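Side-chain contact in putative transcriptional regulator TRANSCRIPTION REGULATOR protein (Rhizobium meliloti, PDB 5NLA), which binds c-di-GMP by a PilZ-like mechanism as an AraC-like transcriptional activator and so regulates extracellular polysaccharide production: residues A[132-137]-A[143-148]. Residues are numbered along the deposited sequence; the frame is centred on the assembly and turned at random.
Sequences GRSWTE and TETGPG
Glu144 reaches across to both Trp135 and Arg133. CB lies beside Trp135 CD1. CG, set anti to the backbone N (chi1 -174°), comes over one face of the indole, 3.4 Å from Trp135 NE1. The carboxylate continues along that ring, its plane turned only 21° from the indole plane. Glu144 OE1 is 3.9 Å from Trp135 NE1; OE2 lies nearer the indole N-H, at an angle too poor for a hydrogen bond, and makes its salt bridge with Arg133 NH1 instead, at 3.1 Å. Arg133 NH1 and Glu144 OE2 alone make the ion pair, and the guanidinium and carboxylate planes stand 61° apart, so the two groups do not meet as a coplanar, two-pronged pair. Pro147 CD sits over the centre of one guanidinium face, 3.8 Å from Arg133 CZ, and also packs 3.2 Å from Gly132 O.

Backbone evidence identifies an antiparallel beta hairpin: Trp135 and Glu144 form a non-hydrogen-bonded pair between two hydrogen-bonded ones. Hydrogen bonds run from Ser134 N to Thr145 O (2.9 Å) and from Thr136 N to Thr143 O (2.8 Å), and Thr145 N and Thr143 N donate back to Ser134 O and Thr136 O. Ser134, Thr136, Thr143 and Thr145 line the other face, where Ser134 OG meets Thr145 CB at 3.6 Å.

Thr136 OG1 bonds to Tyr109 OH and Thr143 OG1 to Asn190 O. Strand 134-138 pairs on its other side with strand 159-163, leaving strand 141-145 outermost in a five-stranded sheet, while Ser134 and Thr145 pack against Phe129 of strand 124-129 and Thr145 also touches Phe151 of strand 150-154, both in the seven-stranded sheet.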
# COMPACT_ATOMS: atom_id res chain seq x y z
N GLY A 132 18.34 -1.66 7.08
CA GLY A 132 18.37 -1.92 5.65
C GLY A 132 18.20 -0.64 4.85
O GLY A 132 18.05 0.45 5.40
N ARG A 133 18.18 -0.80 3.54
CA ARG A 133 18.18 0.29 2.59
C ARG A 133 17.46 -0.24 1.38
O ARG A 133 17.68 -1.38 1.00
CB ARG A 133 19.60 0.72 2.21
CG ARG A 133 20.31 1.43 3.33
CD ARG A 133 21.61 2.13 2.92
NE ARG A 133 21.99 3.11 3.95
CZ ARG A 133 21.42 4.31 4.11
NH1 ARG A 133 20.44 4.74 3.30
NH2 ARG A 133 21.83 5.12 5.09
N SER A 134 16.56 0.56 0.81
CA SER A 134 15.98 0.23 -0.47
C SER A 134 16.37 1.31 -1.46
O SER A 134 16.79 2.37 -1.08
CB SER A 134 14.48 0.06 -0.37
OG SER A 134 13.84 1.30 -0.16
N TRP A 135 16.28 0.98 -2.74
CA TRP A 135 16.48 1.92 -3.82
C TRP A 135 15.34 1.66 -4.76
O TRP A 135 15.16 0.52 -5.19
CB TRP A 135 17.80 1.65 -4.52
CG TRP A 135 19.01 1.96 -3.68
CD1 TRP A 135 19.73 3.12 -3.69
CD2 TRP A 135 19.64 1.10 -2.72
NE1 TRP A 135 20.77 3.04 -2.80
CE2 TRP A 135 20.75 1.81 -2.19
CE3 TRP A 135 19.39 -0.20 -2.26
CZ2 TRP A 135 21.60 1.26 -1.22
CZ3 TRP A 135 20.24 -0.74 -1.29
CH2 TRP A 135 21.33 -0.01 -0.78
N THR A 136 14.54 2.69 -5.04
CA THR A 136 13.32 2.49 -5.83
C THR A 136 13.14 3.47 -6.98
O THR A 136 13.09 4.69 -6.80
CB THR A 136 12.06 2.52 -4.94
OG1 THR A 136 12.35 1.88 -3.69
CG2 THR A 136 10.90 1.79 -5.64
N GLU A 137 13.04 2.89 -8.18
CA GLU A 137 12.77 3.62 -9.39
C GLU A 137 11.26 3.72 -9.63
O GLU A 137 10.52 2.75 -9.45
CB GLU A 137 13.41 2.90 -10.57
CG GLU A 137 13.55 3.78 -11.79
CD GLU A 137 13.12 3.07 -13.05
OE1 GLU A 137 13.87 2.16 -13.48
OE2 GLU A 137 12.03 3.41 -13.58
N THR A 143 15.01 6.82 -5.73
CA THR A 143 14.88 7.31 -4.39
C THR A 143 15.49 6.25 -3.48
O THR A 143 15.30 5.05 -3.71
CB THR A 143 13.39 7.54 -4.09
OG1 THR A 143 13.05 8.87 -4.46
CG2 THR A 143 13.05 7.34 -2.64
N GLU A 144 16.23 6.69 -2.47
CA GLU A 144 16.88 5.79 -1.52
C GLU A 144 16.32 6.01 -0.12
O GLU A 144 16.31 7.12 0.37
CB GLU A 144 18.38 6.04 -1.49
CG GLU A 144 19.11 5.02 -0.63
CD GLU A 144 20.54 5.35 -0.37
OE1 GLU A 144 21.03 6.41 -0.84
OE2 GLU A 144 21.20 4.53 0.32
N THR A 145 15.89 4.93 0.51
CA THR A 145 15.32 4.96 1.85
C THR A 145 16.25 4.13 2.70
O THR A 145 16.49 2.97 2.39
CB THR A 145 13.92 4.30 1.88
OG1 THR A 145 12.99 5.04 1.06
CG2 THR A 145 13.38 4.23 3.31
N GLY A 146 16.77 4.73 3.77
CA GLY A 146 17.63 4.02 4.71
C GLY A 146 17.03 3.94 6.09
O GLY A 146 15.93 4.42 6.31
N PRO A 147 17.78 3.37 7.05
CA PRO A 147 17.28 3.20 8.42
C PRO A 147 16.71 4.50 9.02
O PRO A 147 17.29 5.57 8.82
CB PRO A 147 18.53 2.76 9.19
CG PRO A 147 19.39 2.10 8.16
CD PRO A 147 19.20 2.97 6.95
N GLY A 148 15.57 4.37 9.69
CA GLY A 148 14.90 5.49 10.33
C GLY A 148 14.22 6.45 9.38
O GLY A 148 13.85 7.53 9.79